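Local coordinates for putative decarboxylase involved in desferrioxamine biosynthesis (Erwinia amylovora, PDB 5O5C), which is a pyridoxal 5'-phosphate-dependent group II decarboxylase that probably removes the carboxylate of lysine during desferrioxamine siderophore biosynthesis, at residues K57-I62 with A460-G465; V132-Q137 with T369-N374; W207-S212 with A265-S270; K330-T335 with L386-T391. All coordinates share one frame; numbering follows the deposited sequence.

Contact 1: residues K57-I62 with A460-G465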
loop_
_atom_site.group_PDB
_atom_site.type_symbol
_atom_site.label_atom_id
_atom_site.label_comp_id
_atom_site.label_asym_id
_atom_site.label_seq_id
_atom_site.Cartn_x
_atom_site.Cartn_y
_atom_site.Cartn_z
ATOM N N LYS B 57 -19.870 11.294 20.271
ATOM C CA LYS B 57 -19.091 12.386 19.744
ATOM C C LYS B 57 -17.922 11.791 18.992
ATOM O O LYS B 57 -17.586 10.652 19.219
ATOM C CB LYS B 57 -18.661 13.395 20.844
ATOM C CG LYS B 57 -18.173 12.809 22.150
ATOM C CD LYS B 57 -17.682 13.897 23.094
ATOM C CE LYS B 57 -16.735 13.341 24.126
ATOM N NZ LYS B 57 -16.031 14.452 24.794
ATOM N N PRO B 58 -17.374 12.545 18.043
ATOM C CA PRO B 58 -16.370 12.042 17.123
ATOM C C PRO B 58 -15.021 11.762 17.726
ATOM O O PRO B 58 -14.289 10.978 17.169
ATOM C CB PRO B 58 -16.288 13.130 16.037
ATOM C CG PRO B 58 -16.858 14.350 16.645
ATOM C CD PRO B 58 -17.845 13.892 17.666
ATOM N N PHE B 59 -14.695 12.372 18.855
ATOM C CA PHE B 59 -13.413 12.135 19.518
ATOM C C PHE B 59 -13.582 12.335 21.048
ATOM O O PHE B 59 -14.591 12.876 21.506
ATOM C CB PHE B 59 -12.416 13.105 18.899
ATOM C CG PHE B 59 -11.020 12.963 19.380
ATOM C CD1 PHE B 59 -10.369 11.730 19.383
ATOM C CD2 PHE B 59 -10.320 14.083 19.777
ATOM C CE1 PHE B 59 -9.056 11.637 19.850
ATOM C CE2 PHE B 59 -9.020 13.991 20.242
ATOM C CZ PHE B 59 -8.385 12.761 20.249
ATOM N N SER B 60 -12.608 11.885 21.831
ATOM C CA SER B 60 -12.639 12.045 23.276
ATOM C C SER B 60 -11.930 13.300 23.775
ATOM O O SER B 60 -12.108 13.666 24.887
ATOM C CB SER B 60 -11.982 10.825 23.868
ATOM O OG SER B 60 -10.643 10.719 23.366
ATOM N N GLY B 61 -11.082 13.918 22.949
ATOM C CA GLY B 61 -10.214 15.007 23.375
ATOM C C GLY B 61 -8.858 14.625 23.939
ATOM O O GLY B 61 -8.005 15.480 24.106
ATOM N N ILE B 62 -8.636 13.355 24.242
ATOM C CA ILE B 62 -7.407 12.959 24.919
ATOM C C ILE B 62 -6.184 13.448 24.102
ATOM O O ILE B 62 -6.237 13.572 22.858
ATOM C CB ILE B 62 -7.419 11.441 25.273
ATOM C CG1 ILE B 62 -8.659 11.066 26.131
ATOM C CG2 ILE B 62 -6.153 10.977 25.977
ATOM C CD1 ILE B 62 -9.006 11.896 27.374
ATOM N N ALA B 460 -8.985 23.833 20.742
ATOM C CA ALA B 460 -10.056 23.705 21.724
ATOM C C ALA B 460 -11.130 22.749 21.188
ATOM O O ALA B 460 -11.530 21.822 21.887
ATOM C CB ALA B 460 -10.643 25.057 22.049
ATOM N N VAL B 461 -11.573 22.930 19.947
ATOM C CA VAL B 461 -12.677 22.095 19.434
ATOM C C VAL B 461 -12.272 20.619 19.563
ATOM O O VAL B 461 -13.063 19.788 20.029
ATOM C CB VAL B 461 -13.050 22.445 17.970
ATOM C CG1 VAL B 461 -13.980 21.390 17.374
ATOM C CG2 VAL B 461 -13.736 23.788 17.900
ATOM N N PHE B 462 -11.014 20.329 19.213
ATOM C CA PHE B 462 -10.461 18.990 19.321
ATOM C C PHE B 462 -10.449 18.454 20.741
ATOM O O PHE B 462 -10.977 17.405 20.967
ATOM C CB PHE B 462 -9.059 18.913 18.713
ATOM C CG PHE B 462 -8.661 17.541 18.244
ATOM C CD1 PHE B 462 -9.543 16.739 17.508
ATOM C CD2 PHE B 462 -7.359 17.075 18.464
ATOM C CE1 PHE B 462 -9.155 15.492 17.018
ATOM C CE2 PHE B 462 -6.977 15.804 18.001
ATOM C CZ PHE B 462 -7.884 15.023 17.280
ATOM N N ARG B 463 -9.952 19.242 21.688
ATOM C CA ARG B 463 -9.881 18.871 23.106
ATOM C C ARG B 463 -11.289 18.609 23.684
ATOM O O ARG B 463 -11.502 17.620 24.381
ATOM C CB ARG B 463 -9.140 19.977 23.869
ATOM C CG ARG B 463 -8.893 19.760 25.347
ATOM C CD ARG B 463 -7.998 18.554 25.541
ATOM N NE ARG B 463 -7.548 18.384 26.905
ATOM C CZ ARG B 463 -7.070 17.245 27.415
ATOM N NH1 ARG B 463 -6.963 16.137 26.686
ATOM N NH2 ARG B 463 -6.667 17.228 28.668
ATOM N N SER B 464 -12.258 19.452 23.316
ATOM C CA SER B 464 -13.628 19.243 23.710
ATOM C C SER B 464 -14.217 17.984 23.123
ATOM O O SER B 464 -15.237 17.558 23.590
ATOM C CB SER B 464 -14.533 20.395 23.281
ATOM O OG SER B 464 -15.080 20.192 21.945
ATOM N N GLY B 465 -13.651 17.481 22.024
ATOM C CA GLY B 465 -14.180 16.332 21.328
ATOM C C GLY B 465 -15.520 16.508 20.647
ATOM O O GLY B 465 -15.971 15.588 19.963
#
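Arg463 NH1 donates to Gly61 O over 2.9 Å, with an N-H...O angle of 158°. The nitrogen stands above the carbonyl plane, whereas the oxygen lies at the guanidinium edge, in its plane. A bend at the second torsion (chi2 63°) brings the arginine chain back to the loop, and NH2 holds a salt bridge to Glu66. Phe59 and Phe462 form an offset stack with planes 16° apart; Phe59 CE2 lies over the Phe462 face, 3.3 Å from Phe462 CZ. Helix 448-464 ends at Gly465, whose positive phi turns the chain out of the helix, and the loop between helices 34-53 and 64-68 lies against this C-terminus. Gly61, with no side chain, brings its CA to 3.1 Å from Arg463 O and 3.5 Å from Phe462 O, both CA-H...O contacts. Lys57 runs out extended to a weak bond from NZ to Ser464 O at 3.4 Å. Asp136 of the second subunit packs on Phe462.

Contact 2: residues V132-Q137 with T369-N374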
loop_
_atom_site.group_PDB
_atom_site.type_symbol
_atom_site.label_atom_id
_atom_site.label_comp_id
_atom_site.label_asym_id
_atom_site.label_seq_id
_atom_site.Cartn_x
_atom_site.Cartn_y
_atom_site.Cartn_z
ATOM N N VAL B 132 -3.101 -9.981 -5.799
ATOM C CA VAL B 132 -3.511 -9.701 -7.183
ATOM C C VAL B 132 -2.402 -9.196 -8.112
ATOM O O VAL B 132 -2.685 -8.668 -9.180
ATOM C CB VAL B 132 -4.707 -8.738 -7.265
ATOM C CG1 VAL B 132 -5.852 -9.235 -6.407
ATOM C CG2 VAL B 132 -4.339 -7.322 -6.864
ATOM N N ASP B 133 -1.147 -9.385 -7.710
ATOM C CA ASP B 133 -0.028 -9.174 -8.585
ATOM C C ASP B 133 0.025 -10.203 -9.719
ATOM O O ASP B 133 0.336 -9.830 -10.843
ATOM C CB ASP B 133 1.284 -9.074 -7.822
ATOM C CG ASP B 133 1.590 -10.278 -6.998
ATOM O OD1 ASP B 133 0.641 -10.916 -6.495
ATOM O OD2 ASP B 133 2.779 -10.595 -6.858
ATOM N N THR B 134 -0.345 -11.456 -9.447
ATOM C CA THR B 134 -0.320 -12.474 -10.478
ATOM C C THR B 134 -1.569 -13.306 -10.538
ATOM O O THR B 134 -2.282 -13.524 -9.559
ATOM C CB THR B 134 0.890 -13.457 -10.338
ATOM O OG1 THR B 134 0.768 -14.177 -9.108
ATOM C CG2 THR B 134 2.202 -12.741 -10.373
ATOM N N TRP B 135 -1.818 -13.847 -11.704
ATOM C CA TRP B 135 -3.007 -14.703 -11.863
ATOM C C TRP B 135 -2.908 -15.934 -10.918
ATOM O O TRP B 135 -3.909 -16.329 -10.245
ATOM C CB TRP B 135 -3.233 -15.072 -13.313
ATOM C CG TRP B 135 -3.965 -16.308 -13.482
ATOM C CD1 TRP B 135 -3.438 -17.570 -13.524
ATOM C CD2 TRP B 135 -5.351 -16.449 -13.601
ATOM N NE1 TRP B 135 -4.412 -18.470 -13.664
ATOM C CE2 TRP B 135 -5.608 -17.813 -13.725
ATOM C CE3 TRP B 135 -6.409 -15.543 -13.702
ATOM C CZ2 TRP B 135 -6.870 -18.302 -13.893
ATOM C CZ3 TRP B 135 -7.606 -16.006 -13.830
ATOM C CH2 TRP B 135 -7.862 -17.392 -13.942
ATOM N N ASP B 136 -1.709 -16.451 -10.765
ATOM C CA ASP B 136 -1.527 -17.678 -9.949
ATOM C C ASP B 136 -1.595 -17.458 -8.411
ATOM O O ASP B 136 -1.417 -18.402 -7.661
ATOM C CB ASP B 136 -0.293 -18.441 -10.392
ATOM C CG ASP B 136 0.992 -17.716 -10.129
ATOM O OD1 ASP B 136 0.994 -16.695 -9.425
ATOM O OD2 ASP B 136 2.014 -18.117 -10.703
ATOM N N GLN B 137 -1.903 -16.238 -7.963
ATOM C CA GLN B 137 -2.175 -15.973 -6.548
ATOM C C GLN B 137 -3.601 -15.329 -6.363
ATOM O O GLN B 137 -4.052 -15.019 -5.246
ATOM C CB GLN B 137 -1.079 -15.065 -5.982
ATOM C CG GLN B 137 0.365 -15.482 -6.226
ATOM C CD GLN B 137 1.349 -14.398 -5.852
ATOM O OE1 GLN B 137 1.506 -14.064 -4.689
ATOM N NE2 GLN B 137 1.991 -13.820 -6.843
ATOM N N THR B 369 -1.342 -15.322 -19.927
ATOM C CA THR B 369 -1.522 -15.167 -18.481
ATOM C C THR B 369 -1.605 -13.684 -18.002
ATOM O O THR B 369 -0.606 -12.936 -18.079
ATOM C CB THR B 369 -0.474 -15.980 -17.669
ATOM O OG1 THR B 369 -0.774 -15.860 -16.261
ATOM C CG2 THR B 369 0.967 -15.526 -17.910
ATOM N N PRO B 370 -2.793 -13.241 -17.518
ATOM C CA PRO B 370 -2.888 -11.889 -16.952
ATOM C C PRO B 370 -2.189 -11.689 -15.597
ATOM O O PRO B 370 -2.706 -12.132 -14.559
ATOM C CB PRO B 370 -4.391 -11.687 -16.804
ATOM C CG PRO B 370 -4.943 -13.055 -16.633
ATOM C CD PRO B 370 -4.110 -13.893 -17.537
ATOM N N ASN B 371 -1.011 -11.070 -15.644
ATOM C CA ASN B 371 -0.261 -10.619 -14.475
ATOM C C ASN B 371 -0.232 -9.103 -14.261
ATOM O O ASN B 371 0.559 -8.416 -14.883
ATOM C CB ASN B 371 1.181 -11.087 -14.541
ATOM C CG ASN B 371 1.307 -12.592 -14.487
ATOM O OD1 ASN B 371 0.572 -13.283 -13.745
ATOM N ND2 ASN B 371 2.201 -13.113 -15.309
ATOM N N LEU B 372 -1.003 -8.606 -13.304
ATOM C CA LEU B 372 -1.134 -7.150 -13.109
ATOM C C LEU B 372 0.128 -6.497 -12.556
ATOM O O LEU B 372 0.321 -5.281 -12.753
ATOM C CB LEU B 372 -2.350 -6.823 -12.254
ATOM C CG LEU B 372 -3.720 -7.378 -12.671
ATOM C CD1 LEU B 372 -4.786 -7.010 -11.639
ATOM C CD2 LEU B 372 -4.195 -6.902 -14.024
ATOM N N VAL B 373 1.003 -7.279 -11.897
ATOM C CA VAL B 373 2.349 -6.814 -11.510
ATOM C C VAL B 373 3.072 -6.098 -12.670
ATOM O O VAL B 373 3.771 -5.121 -12.449
ATOM C CB VAL B 373 3.245 -7.916 -10.838
ATOM C CG1 VAL B 373 4.003 -8.763 -11.855
ATOM C CG2 VAL B 373 4.242 -7.280 -9.874
ATOM N N ASN B 374 2.805 -6.485 -13.918
ATOM C CA ASN B 374 3.480 -5.816 -15.031
ATOM C C ASN B 374 3.174 -4.305 -15.142
ATOM O O ASN B 374 3.975 -3.579 -15.704
ATOM C CB ASN B 374 3.239 -6.571 -16.343
ATOM C CG ASN B 374 3.720 -8.027 -16.266
ATOM O OD1 ASN B 374 2.921 -8.950 -16.409
ATOM N ND2 ASN B 374 4.997 -8.235 -15.971
HETATM O O HOH W 1 -2.738 -10.500 -11.662
#
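Two direct hydrogen bonds tie Asp133 to Val373 and Trp135 to Asn371. Val373 N reaches Asp133 O at 2.8 Å; Trp135 N reaches the side-chain oxygen Asn371 OD1 at 3.2 Å, a nearly straight bond (164°) lying in the plane of the amide carbonyl. With CG beside its own backbone N (chi1 -64°), Asn371 extends this oxygen to the backbone N of Trp135. One water adds a bridge: it donates to Val132 O at 3.1 Å, accepts from Leu372 N at 3.0 Å and gives a weak bond to Pro370 O. Within 132-137, Thr134 OG1 donates to Asp136 OD1 and accepts from Gln137 NE2 at 2.6 Å, which braces the turn facing Asn371. Apolar contact is thinner. Asp133 CB meets Val373 CB at 3.8 Å, and Trp135 lies alongside Pro370, its CE3 4.1 Å from Pro370 CG. Phe462 and Pro64 of the second subunit pack on Trp135 and Pro370. The side chain of Asp133 comes about 5 Å from that of Thr380, which binds the pyridoxal phosphate held mainly by the other subunit. Because main-chain atoms make most of the polar links, the join depends more on the two backbone paths than on apolar burial.

Contact 3: residues W207-S212 with A265-S270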
loop_
_atom_site.group_PDB
_atom_site.type_symbol
_atom_site.label_atom_id
_atom_site.label_comp_id
_atom_site.label_asym_id
_atom_site.label_seq_id
_atom_site.Cartn_x
_atom_site.Cartn_y
_atom_site.Cartn_z
ATOM N N TRP B 207 14.548 19.528 -16.651
ATOM C CA TRP B 207 13.133 19.209 -16.831
ATOM C C TRP B 207 12.299 19.891 -15.765
ATOM O O TRP B 207 12.687 19.988 -14.628
ATOM C CB TRP B 207 12.887 17.683 -16.838
ATOM C CG TRP B 207 13.619 16.950 -17.936
ATOM C CD1 TRP B 207 14.194 17.505 -19.031
ATOM C CD2 TRP B 207 13.821 15.549 -18.050
ATOM N NE1 TRP B 207 14.795 16.555 -19.790
ATOM C CE2 TRP B 207 14.580 15.335 -19.219
ATOM C CE3 TRP B 207 13.457 14.444 -17.272
ATOM C CZ2 TRP B 207 14.979 14.074 -19.629
ATOM C CZ3 TRP B 207 13.842 13.196 -17.675
ATOM C CH2 TRP B 207 14.590 13.012 -18.868
ATOM N N ARG B 208 11.149 20.400 -16.153
ATOM C CA ARG B 208 10.294 21.102 -15.221
ATOM C C ARG B 208 8.882 20.595 -15.300
ATOM O O ARG B 208 8.368 20.375 -16.374
ATOM C CB ARG B 208 10.357 22.621 -15.448
ATOM C CG ARG B 208 11.699 23.232 -15.022
ATOM C CD ARG B 208 11.934 23.170 -13.510
ATOM N NE ARG B 208 13.204 23.758 -13.070
ATOM C CZ ARG B 208 14.387 23.131 -13.035
ATOM N NH1 ARG B 208 14.535 21.869 -13.445
ATOM N NH2 ARG B 208 15.450 23.782 -12.602
ATOM N N VAL B 209 8.273 20.460 -14.130
ATOM C CA VAL B 209 6.849 20.107 -13.966
ATOM C C VAL B 209 6.092 21.281 -13.375
ATOM O O VAL B 209 6.574 21.945 -12.484
ATOM C CB VAL B 209 6.676 18.884 -13.056
ATOM C CG1 VAL B 209 5.217 18.617 -12.709
ATOM C CG2 VAL B 209 7.344 17.664 -13.718
ATOM N N PHE B 210 4.887 21.516 -13.862
ATOM C CA PHE B 210 4.094 22.652 -13.410
ATOM C C PHE B 210 2.914 22.141 -12.606
ATOM O O PHE B 210 2.195 21.238 -13.044
ATOM C CB PHE B 210 3.604 23.491 -14.586
ATOM C CG PHE B 210 4.698 23.984 -15.458
ATOM C CD1 PHE B 210 5.163 23.199 -16.492
ATOM C CD2 PHE B 210 5.281 25.223 -15.245
ATOM C CE1 PHE B 210 6.197 23.625 -17.291
ATOM C CE2 PHE B 210 6.310 25.665 -16.060
ATOM C CZ PHE B 210 6.766 24.864 -17.093
ATOM N N THR B 211 2.708 22.745 -11.442
ATOM C CA THR B 211 1.534 22.470 -10.623
ATOM C C THR B 211 1.060 23.710 -9.945
ATOM O O THR B 211 1.826 24.649 -9.746
ATOM C CB THR B 211 1.791 21.491 -9.456
ATOM O OG1 THR B 211 2.895 21.924 -8.666
ATOM C CG2 THR B 211 2.050 20.180 -9.932
ATOM N N SER B 212 -0.200 23.683 -9.540
ATOM C CA SER B 212 -0.773 24.754 -8.728
ATOM C C SER B 212 -0.094 24.785 -7.349
ATOM O O SER B 212 0.228 23.748 -6.771
ATOM C CB SER B 212 -2.292 24.535 -8.569
ATOM O OG SER B 212 -2.921 25.624 -7.926
ATOM N N ALA B 265 5.859 18.452 -18.043
ATOM C CA ALA B 265 4.557 18.076 -17.554
ATOM C C ALA B 265 3.833 19.115 -16.711
ATOM O O ALA B 265 4.437 19.955 -15.961
ATOM C CB ALA B 265 4.679 16.767 -16.786
ATOM N N VAL B 266 2.521 18.998 -16.775
ATOM C CA VAL B 266 1.615 19.739 -15.921
ATOM C C VAL B 266 0.728 18.825 -15.038
ATOM O O VAL B 266 0.034 17.955 -15.522
ATOM C CB VAL B 266 0.667 20.662 -16.727
ATOM C CG1 VAL B 266 -0.195 21.452 -15.764
ATOM C CG2 VAL B 266 1.443 21.628 -17.612
ATOM N N VAL B 267 0.727 19.074 -13.734
ATOM C CA VAL B 267 -0.263 18.465 -12.881
ATOM C C VAL B 267 -1.410 19.413 -12.670
ATOM O O VAL B 267 -1.233 20.500 -12.106
ATOM C CB VAL B 267 0.308 17.993 -11.543
ATOM C CG1 VAL B 267 -0.806 17.539 -10.614
ATOM C CG2 VAL B 267 1.353 16.922 -11.776
ATOM N N ALA B 268 -2.583 18.944 -13.111
ATOM C CA ALA B 268 -3.888 19.584 -12.906
ATOM C C ALA B 268 -4.636 18.836 -11.845
ATOM O O ALA B 268 -4.851 17.607 -11.996
ATOM C CB ALA B 268 -4.700 19.538 -14.187
ATOM N N THR B 269 -5.080 19.575 -10.819
ATOM C CA THR B 269 -5.792 19.040 -9.695
ATOM C C THR B 269 -7.300 19.342 -9.805
ATOM O O THR B 269 -7.748 20.519 -9.748
ATOM C CB THR B 269 -5.136 19.564 -8.404
ATOM O OG1 THR B 269 -3.770 19.206 -8.471
ATOM C CG2 THR B 269 -5.756 18.959 -7.176
ATOM N N SER B 270 -8.074 18.267 -9.996
ATOM C CA SER B 270 -9.511 18.352 -10.157
ATOM C C SER B 270 -10.138 18.131 -8.798
ATOM O O SER B 270 -10.863 17.137 -8.568
ATOM C CB SER B 270 -10.003 17.359 -11.231
ATOM O OG SER B 270 -9.626 15.994 -10.963
HETATM O O HOH W 2 -2.420 21.433 -9.793
#
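Val267 fills the hollow that Val209 and Thr211 leave along the neighbouring strand. Thr211 CG2 presses on Val267 CB at 3.2 Å, closer than carbons normally pack, with the two side chains running alongside each other, while Val209 CG1 meets Val267 CG2 more loosely at 4.3 Å. The small Ala265 sits beside Val209, its CB 4.2 Å from Val209 CG2, and Met178 of helix 170-189 packs on both Val209 and Val267. On the other face, Phe210 and Val266 form the bumps. The Phe210 ring has Ala265 O at its edge, 3.4 Å from CD1, and Val266 CG2 comes to it obliquely. Leu249 and Val253 of helix 246-258 pack against Phe210. Backbone bonds from Phe210 N to Ala265 O and from Val267 N to Phe210 O, each 2.7 Å, join the strands. Farther on they part, and a water links Val267 O (2.8 Å), Ser212 N and Thr269 OG1. These parallel neighbours, turned 17° from each other and sandwiched by helices, belong to the large-domain sheet of fold-type I pyridoxal phosphate enzymes, with the cofactor about 8 Å from the Val267 side chain.

Contact 4: residues K330-T335 with L386-T391. With PLP (pyridoxal-5'-phosphate), chain H.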
loop_
_atom_site.group_PDB
_atom_site.type_symbol
_atom_site.label_atom_id
_atom_site.label_comp_id
_atom_site.label_asym_id
_atom_site.label_seq_id
_atom_site.Cartn_x
_atom_site.Cartn_y
_atom_site.Cartn_z
ATOM N N LYS B 330 -11.261 8.162 -0.430
ATOM C CA LYS B 330 -11.829 9.493 -0.064
ATOM C C LYS B 330 -13.279 9.780 -0.525
ATOM O O LYS B 330 -14.082 10.270 0.240
ATOM C CB LYS B 330 -10.961 10.589 -0.647
ATOM C CG LYS B 330 -9.537 10.520 -0.152
ATOM C CD LYS B 330 -8.669 11.602 -0.737
ATOM C CE LYS B 330 -7.583 11.799 0.286
ATOM N NZ LYS B 330 -6.662 12.778 -0.234
ATOM N N SER B 331 -13.596 9.527 -1.783
ATOM C CA SER B 331 -14.851 9.960 -2.338
ATOM C C SER B 331 -15.832 8.891 -2.717
ATOM O O SER B 331 -16.940 9.241 -3.065
ATOM C CB SER B 331 -14.612 10.899 -3.532
ATOM O OG SER B 331 -13.670 11.885 -3.169
ATOM N N PHE B 332 -15.447 7.622 -2.635
ATOM C CA PHE B 332 -16.359 6.504 -2.861
ATOM C C PHE B 332 -16.697 5.681 -1.628
ATOM O O PHE B 332 -17.170 4.560 -1.770
ATOM C CB PHE B 332 -15.810 5.591 -3.946
ATOM C CG PHE B 332 -15.818 6.206 -5.303
ATOM C CD1 PHE B 332 -14.888 7.191 -5.655
ATOM C CD2 PHE B 332 -16.730 5.795 -6.246
ATOM C CE1 PHE B 332 -14.914 7.747 -6.903
ATOM C CE2 PHE B 332 -16.736 6.334 -7.487
ATOM C CZ PHE B 332 -15.857 7.345 -7.807
ATOM N N PHE B 333 -16.519 6.231 -0.417
ATOM C CA PHE B 333 -16.936 5.508 0.856
ATOM C C PHE B 333 -16.375 4.068 0.999
ATOM O O PHE B 333 -17.030 3.151 1.566
ATOM C CB PHE B 333 -18.455 5.529 0.962
ATOM C CG PHE B 333 -19.043 6.866 0.630
ATOM C CD1 PHE B 333 -19.056 7.872 1.548
ATOM C CD2 PHE B 333 -19.507 7.135 -0.647
ATOM C CE1 PHE B 333 -19.507 9.132 1.231
ATOM C CE2 PHE B 333 -19.978 8.390 -0.971
ATOM C CZ PHE B 333 -19.972 9.393 -0.025
ATOM N N GLN B 334 -15.171 3.875 0.470
ATOM C CA GLN B 334 -14.438 2.614 0.578
ATOM C C GLN B 334 -13.356 2.704 1.606
ATOM O O GLN B 334 -12.716 3.720 1.729
ATOM C CB GLN B 334 -13.770 2.288 -0.720
ATOM C CG GLN B 334 -14.705 2.049 -1.811
ATOM C CD GLN B 334 -15.895 1.143 -1.494
ATOM O OE1 GLN B 334 -15.764 -0.064 -1.176
ATOM N NE2 GLN B 334 -17.072 1.728 -1.579
ATOM N N THR B 335 -13.145 1.628 2.334
ATOM C CA THR B 335 -12.116 1.578 3.373
ATOM C C THR B 335 -10.709 1.782 2.736
ATOM O O THR B 335 -10.519 1.589 1.544
ATOM C CB THR B 335 -12.082 0.224 4.124
ATOM O OG1 THR B 335 -11.565 -0.800 3.253
ATOM C CG2 THR B 335 -13.425 -0.190 4.619
ATOM N N LEU B 386 -11.994 -5.614 -4.702
ATOM C CA LEU B 386 -13.233 -6.299 -4.251
ATOM C C LEU B 386 -14.216 -5.350 -3.600
ATOM O O LEU B 386 -15.441 -5.620 -3.637
ATOM C CB LEU B 386 -12.977 -7.464 -3.348
ATOM C CG LEU B 386 -14.124 -8.360 -2.909
ATOM C CD1 LEU B 386 -14.773 -9.076 -4.066
ATOM C CD2 LEU B 386 -13.622 -9.345 -1.873
ATOM N N LYS B 387 -13.669 -4.261 -3.050
ATOM C CA LYS B 387 -14.439 -3.263 -2.346
ATOM C C LYS B 387 -15.303 -2.456 -3.284
ATOM O O LYS B 387 -16.449 -2.269 -2.974
ATOM C CB LYS B 387 -13.552 -2.334 -1.527
ATOM C CG LYS B 387 -12.879 -3.062 -0.374
ATOM C CD LYS B 387 -12.032 -2.153 0.510
ATOM C CE LYS B 387 -10.550 -2.356 0.276
ATOM N NZ LYS B 387 -9.785 -1.697 1.360
ATOM N N MET B 388 -14.726 -1.989 -4.399
ATOM C CA MET B 388 -15.439 -1.255 -5.406
ATOM C C MET B 388 -16.310 -2.234 -6.168
ATOM O O MET B 388 -17.382 -1.873 -6.621
ATOM C CB MET B 388 -14.471 -0.476 -6.347
ATOM C CG MET B 388 -14.025 0.863 -5.770
ATOM S SD MET B 388 -15.547 1.827 -5.735
ATOM C CE MET B 388 -15.728 2.453 -4.211
ATOM N N TRP B 389 -15.878 -3.490 -6.259
ATOM C CA TRP B 389 -16.642 -4.476 -6.983
ATOM C C TRP B 389 -17.927 -4.847 -6.271
ATOM O O TRP B 389 -19.045 -4.867 -6.906
ATOM C CB TRP B 389 -15.812 -5.710 -7.282
ATOM C CG TRP B 389 -16.292 -6.364 -8.489
ATOM C CD1 TRP B 389 -15.996 -6.028 -9.806
ATOM C CD2 TRP B 389 -17.210 -7.417 -8.548
ATOM N NE1 TRP B 389 -16.683 -6.839 -10.664
ATOM C CE2 TRP B 389 -17.444 -7.695 -9.924
ATOM C CE3 TRP B 389 -17.889 -8.152 -7.572
ATOM C CZ2 TRP B 389 -18.279 -8.713 -10.346
ATOM C CZ3 TRP B 389 -18.713 -9.123 -7.971
ATOM C CH2 TRP B 389 -18.908 -9.420 -9.366
ATOM N N LEU B 390 -17.803 -5.151 -4.987
ATOM C CA LEU B 390 -19.002 -5.455 -4.214
ATOM C C LEU B 390 -19.878 -4.226 -3.959
ATOM O O LEU B 390 -21.085 -4.372 -3.850
ATOM C CB LEU B 390 -18.720 -6.207 -2.924
ATOM C CG LEU B 390 -18.160 -7.633 -3.103
ATOM C CD1 LEU B 390 -17.608 -8.127 -1.780
ATOM C CD2 LEU B 390 -19.111 -8.671 -3.651
ATOM N N THR B 391 -19.308 -3.027 -3.894
ATOM C CA THR B 391 -20.130 -1.843 -3.744
ATOM C C THR B 391 -21.050 -1.669 -4.949
ATOM O O THR B 391 -22.271 -1.499 -4.782
ATOM C CB THR B 391 -19.294 -0.580 -3.470
ATOM O OG1 THR B 391 -18.617 -0.705 -2.190
ATOM C CG2 THR B 391 -20.165 0.626 -3.460
HETATM N N1 PLP H . -3.942 14.097 -4.274
HETATM C C2 PLP H . -4.925 14.832 -3.714
HETATM C C2A PLP H . -5.677 15.845 -4.524
HETATM C C3 PLP H . -5.257 14.608 -2.300
HETATM O O3 PLP H . -6.247 15.325 -1.672
HETATM C C4 PLP H . -4.467 13.564 -1.603
HETATM C C4A PLP H . -4.658 13.297 -0.160
HETATM C C5 PLP H . -3.422 12.835 -2.324
HETATM C C6 PLP H . -3.199 13.172 -3.644
HETATM C C5A PLP H . -2.607 11.782 -1.607
HETATM O O4P PLP H . -3.534 10.701 -1.421
HETATM P P PLP H . -3.316 9.378 -0.520
HETATM O O1P PLP H . -3.416 9.867 0.890
HETATM O O2P PLP H . -4.499 8.509 -0.862
HETATM O O3P PLP H . -2.004 8.744 -0.822
#
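Lys387 NZ donates to Thr335 OG1 at 2.7 Å, the side chains crossing at about a right angle, and makes a weak bond to Thr335 O at 3.4 Å; the same nitrogen makes salt bridges to Glu122 and Asp384. A kink at the third torsion (chi3 -106°) directs the amine to the hydroxyl. Equally close-knit is the Gln334 amide. Its NE2 gives a nearly straight bond to Phe332 O at 2.8 Å and a bent one (131°) to Thr391 OG1 at 2.9 Å. Thr391 OG1 donates to Lys387 O at 2.8 Å, on the opposite face of that carbonyl from Thr391 N. Gln334 OE1 accepts from Ser118. Segment 330-335 of this group II decarboxylase begins with Lys330 of the cofactor pocket, the lysine predicted to carry pyridoxal phosphate. Lys330 NZ lies 2.1 Å from cofactor C4A, too short for an ordinary non-bonded contact; an unmodelled imine link is one possible reading of this doubtful distance. Helix 385-394 packs against the residues that follow Lys330. All touching residues are buried, so the looser part faces protein: Met388 SD stands 5.0 Å from the Phe332 ring centroid, an oblique Met-aromatic contact, and the Met388 methyl position is doubtful.

In the fold
Contacts 3 and 4 are buried, whereas contacts 1 and 2 are partly exposed. Contacts 1, 2 and 4 touch the second subunit; contact 3 touches none. No two contacts share a secondary-structure element, yet 2 and 4 come within about 7 Å at their nearest atoms, and their segments alternate along the chain. Contact 3 joins strands of the mixed sheet by backbone bonds and apolar side chains, whereas contact 4 joins the chain just after Lys330 to helix 385-394 through a polar side-chain network. Water bridges the backbones in 2 and 3. Contact 1 relies on stacked rings, glycines and an arginine bond; its centre is 45 Å from that of contact 2 within a chain, but the two meet across the dimer interface.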